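Local structure of cysteine desulfurase (Fervidobacterium islandicum, 6A6E) at residues E14-N17 against I18-F22; D301-S305 against I306-K310. The protein probably uses pyridoxal 5'-phosphate to remove sulfur from cysteine, as cysteine desulfurases of the SufS type do, for iron-sulfur cluster assembly. All coordinates share one frame; numbering follows the deposited sequence.

Interaction 1 (E14-N17 against I18-F22); sequences EFSN and ILNDF
Leu19 lies one helical turn beyond Phe15, and a methyl of the leucine meets the phenyl ring. Leu19 CB sits 3.8 Å from Phe15 O, the carbonyl that accepts the backbone bond of Leu19 N. Leu19 CG and CD2 are each 4.1 Å from Phe15 O. CD1 touches this oxygen too and also lies over one face of the ring, displaced toward the rim, 3.8 Å from Phe15 CZ. This is a CH-pi contact. The ring is there to receive it because Phe15 CG is anti to the backbone N (chi1 -164°). With an alanine in place of Leu19 the CD1 methyl is gone, and that face of Phe15 would probably be left without its CH-pi partner.

The backbone bond from Leu19 N to Phe15 O is 3.0 Å long and nearly straight at 173°. Further along the chain, Asp21 N to Asn17 O is a weak bond, 3.3 Å with an N-H...O angle of 124°. One water bridges backbone and side chain here: it donates to Asn17 O at 2.6 Å and also to Asp21 OD1. The other oxygen of this carboxylate, OD2, bonds to the Tyr302 hydroxyl.

Residues 14-20 lie on helix 12-20, and the chain leaves the helix near Asp21. Ile18 packs on Tyr302 and Ile306 of helix 290-306, while Phe15 meets the ring of His314 on helix 308-327.

Interaction 2 (D301-S305 against I306-K310); sequences DYLES and IGFEK
Ile306 reaches back one turn to Tyr302. Its N-H gives a nearly straight bond to Tyr302 O, 3.1 Å long at 169°. CG1 is anti to the carbonyl carbon (chi1 -70°), which carries CD1 to the ring, 3.6 Å from Tyr302 CE2. CG1 itself is over one ring face.

Gly307 comes next. Its N donates to Leu303 O at 2.9 Å and closes the last turn of helix 290-306. The residue then leaves helical geometry with a positive phi of 106°. At these angles a CB would jam against the carbonyl O of Ile306, so glycine suits the position. Gly307 is also the N-cap residue of helix 308-327.

Phe308 starts that helix. Its ring lies beside Leu303, pointing the same way, with CD1 4.1 Å from Leu303 CB. Its N donates to a water at 2.9 Å, and the water donates to Glu304 OE1.

The chemistry is thus mixed. Leu303 and Phe308 make an apolar contact across the glycine break, while Tyr302 and Ile306 pack within the last turn before it. A water also links Phe308 N to the Glu304 carboxylate, whose negative charge would probably suit the positive N-terminal end of helix 308-327.

Interaction 1 comes first along the chain, on helix 12-20 and the residues just after it. Interaction 2 follows nearly 280 residues later, at the break between helices 290-306 and 308-327. Their centres are about 13 Å apart, on the same side of the chain's centre, and they touch directly. Asp21 OD2 and Tyr302 OH are 2.6 Å apart, probably hydrogen-bonded. Glu14 OE2 forms a salt bridge with Lys310 NZ at 2.8 Å. Phe22 CE1 packs near Tyr302 OH. Polar pairs from residues 14-22 thus reach both helix 290-306 and helix 308-327. This ties the start of the chain to a late part of the aminotransferase class-V fold.

Interaction 1 (E14-N17 against I18-F22)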
# COMPACT_ATOMS: atom_id res chain seq x y z
N GLU A 14 26.12 -22.15 8.68
CA GLU A 14 25.41 -20.89 8.61
C GLU A 14 24.49 -20.94 7.39
O GLU A 14 23.36 -20.55 7.44
CB GLU A 14 26.34 -19.72 8.36
CG GLU A 14 27.21 -19.24 9.50
CD GLU A 14 28.31 -18.32 8.98
OE1 GLU A 14 29.19 -18.78 8.20
OE2 GLU A 14 28.29 -17.12 9.30
N PHE A 15 25.04 -21.40 6.27
CA PHE A 15 24.34 -21.38 5.03
C PHE A 15 23.18 -22.35 5.09
O PHE A 15 22.04 -22.05 4.65
CB PHE A 15 25.28 -21.71 3.88
CG PHE A 15 24.72 -21.34 2.54
CD1 PHE A 15 24.14 -20.10 2.33
CD2 PHE A 15 24.79 -22.21 1.47
CE1 PHE A 15 23.63 -19.75 1.09
CE2 PHE A 15 24.29 -21.87 0.23
CZ PHE A 15 23.71 -20.64 0.04
N SER A 16 23.43 -23.49 5.68
CA SER A 16 22.38 -24.45 5.84
C SER A 16 21.21 -23.90 6.69
O SER A 16 20.03 -24.19 6.42
CB SER A 16 22.94 -25.73 6.48
OG SER A 16 21.87 -26.61 6.61
N ASN A 17 21.56 -23.17 7.73
CA ASN A 17 20.60 -22.48 8.59
C ASN A 17 19.77 -21.43 7.83
O ASN A 17 18.54 -21.33 8.01
CB ASN A 17 21.33 -21.76 9.72
CG ASN A 17 21.67 -22.68 10.86
OD1 ASN A 17 21.11 -23.75 11.00
ND2 ASN A 17 22.62 -22.25 11.69
N ILE A 18 20.46 -20.64 7.00
CA ILE A 18 19.78 -19.70 6.12
C ILE A 18 18.75 -20.39 5.23
O ILE A 18 17.57 -20.04 5.28
CB ILE A 18 20.78 -18.88 5.34
CG1 ILE A 18 21.53 -17.99 6.34
CG2 ILE A 18 20.07 -18.08 4.26
CD1 ILE A 18 22.81 -17.36 5.77
N LEU A 19 19.16 -21.41 4.46
CA LEU A 19 18.22 -22.09 3.61
C LEU A 19 17.04 -22.64 4.39
O LEU A 19 15.88 -22.64 3.90
CB LEU A 19 18.92 -23.22 2.81
CG LEU A 19 19.64 -22.95 1.48
CD1 LEU A 19 20.21 -21.56 1.34
CD2 LEU A 19 20.75 -23.99 1.30
N ASN A 20 17.27 -23.10 5.61
CA ASN A 20 16.13 -23.63 6.36
C ASN A 20 15.12 -22.54 6.78
O ASN A 20 14.03 -22.85 7.17
CB ASN A 20 16.60 -24.47 7.58
CG ASN A 20 17.02 -25.90 7.19
OD1 ASN A 20 16.67 -26.43 6.10
ND2 ASN A 20 17.81 -26.55 8.09
N ASP A 21 15.50 -21.27 6.71
CA ASP A 21 14.59 -20.15 7.02
C ASP A 21 13.51 -19.97 5.93
O ASP A 21 12.54 -19.27 6.19
CB ASP A 21 15.39 -18.85 7.13
CG ASP A 21 16.22 -18.77 8.39
OD1 ASP A 21 15.72 -19.27 9.39
OD2 ASP A 21 17.31 -18.15 8.39
N PHE A 22 13.68 -20.57 4.73
CA PHE A 22 12.76 -20.36 3.58
C PHE A 22 11.96 -21.58 3.20
O PHE A 22 12.41 -22.36 2.38
CB PHE A 22 13.54 -19.83 2.41
CG PHE A 22 14.19 -18.55 2.72
CD1 PHE A 22 15.44 -18.53 3.33
CD2 PHE A 22 13.51 -17.33 2.54
CE1 PHE A 22 16.06 -17.35 3.70
CE2 PHE A 22 14.15 -16.12 2.89
CZ PHE A 22 15.42 -16.13 3.50
O HOH W 1 19.39 -26.61 4.39
O HOH W 2 17.15 -21.71 10.16
O HOH W 3 18.50 -24.82 10.82

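Interaction 2 (D301-S305 against I306-K310)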
# COMPACT_ATOMS: atom_id res chain seq x y z
N ASP A 301 16.31 -6.46 10.42
CA ASP A 301 16.99 -7.09 11.54
C ASP A 301 17.58 -8.47 11.14
O ASP A 301 18.68 -8.81 11.56
CB ASP A 301 16.11 -7.33 12.77
CG ASP A 301 15.58 -6.03 13.42
OD1 ASP A 301 16.21 -4.94 13.24
OD2 ASP A 301 14.56 -6.13 14.11
N TYR A 302 16.83 -9.26 10.40
CA TYR A 302 17.29 -10.56 9.93
C TYR A 302 18.55 -10.46 9.06
O TYR A 302 19.58 -11.16 9.27
CB TYR A 302 16.18 -11.26 9.20
CG TYR A 302 16.55 -12.57 8.57
CD1 TYR A 302 16.61 -13.73 9.32
CD2 TYR A 302 16.83 -12.66 7.22
CE1 TYR A 302 16.94 -14.96 8.73
CE2 TYR A 302 17.22 -13.85 6.62
CZ TYR A 302 17.26 -15.00 7.38
OH TYR A 302 17.62 -16.20 6.76
N LEU A 303 18.53 -9.56 8.09
CA LEU A 303 19.66 -9.40 7.24
C LEU A 303 20.89 -8.95 8.05
O LEU A 303 22.00 -9.36 7.75
CB LEU A 303 19.38 -8.41 6.13
CG LEU A 303 18.34 -8.87 5.08
CD1 LEU A 303 17.97 -7.69 4.20
CD2 LEU A 303 18.95 -9.95 4.25
N GLU A 304 20.72 -8.06 9.03
CA GLU A 304 21.86 -7.55 9.78
C GLU A 304 22.36 -8.64 10.73
O GLU A 304 23.51 -8.62 11.03
CB GLU A 304 21.57 -6.27 10.54
CG GLU A 304 20.81 -5.20 9.80
CD GLU A 304 21.58 -3.98 9.36
OE1 GLU A 304 22.60 -4.16 8.68
OE2 GLU A 304 21.07 -2.84 9.61
N SER A 305 21.51 -9.56 11.20
CA SER A 305 21.96 -10.69 12.01
C SER A 305 22.85 -11.68 11.22
O SER A 305 23.82 -12.15 11.75
CB SER A 305 20.82 -11.46 12.66
OG SER A 305 20.30 -12.48 11.82
N ILE A 306 22.51 -11.98 9.97
CA ILE A 306 23.37 -12.73 9.10
C ILE A 306 24.62 -11.93 8.85
O ILE A 306 25.73 -12.47 8.79
CB ILE A 306 22.70 -12.93 7.74
CG1 ILE A 306 21.55 -13.91 7.89
CG2 ILE A 306 23.71 -13.44 6.71
CD1 ILE A 306 20.77 -14.05 6.59
N GLY A 307 24.42 -10.64 8.64
CA GLY A 307 25.47 -9.74 8.28
C GLY A 307 25.37 -9.35 6.83
O GLY A 307 25.54 -10.20 5.93
N PHE A 308 25.12 -8.08 6.59
CA PHE A 308 24.68 -7.68 5.28
C PHE A 308 25.85 -7.61 4.29
O PHE A 308 25.64 -7.79 3.09
CB PHE A 308 23.94 -6.35 5.34
CG PHE A 308 23.17 -6.03 4.06
CD1 PHE A 308 22.17 -6.88 3.60
CD2 PHE A 308 23.53 -4.95 3.29
CE1 PHE A 308 21.50 -6.61 2.39
CE2 PHE A 308 22.89 -4.68 2.08
CZ PHE A 308 21.86 -5.51 1.64
N GLU A 309 27.06 -7.38 4.79
CA GLU A 309 28.29 -7.52 3.97
C GLU A 309 28.48 -8.96 3.47
O GLU A 309 28.84 -9.17 2.35
CB GLU A 309 29.59 -6.99 4.68
CG GLU A 309 30.83 -6.91 3.76
CD GLU A 309 30.64 -6.01 2.51
OE1 GLU A 309 29.93 -4.97 2.61
OE2 GLU A 309 31.20 -6.33 1.41
N LYS A 310 28.20 -9.95 4.29
CA LYS A 310 28.19 -11.27 3.81
C LYS A 310 27.09 -11.50 2.75
O LYS A 310 27.31 -12.21 1.77
CB LYS A 310 28.04 -12.24 4.95
CG LYS A 310 29.25 -12.28 5.89
CD LYS A 310 28.93 -13.15 7.09
CE LYS A 310 30.15 -13.57 7.87
NZ LYS A 310 29.80 -14.80 8.67
O HOH W 4 24.94 -6.07 8.69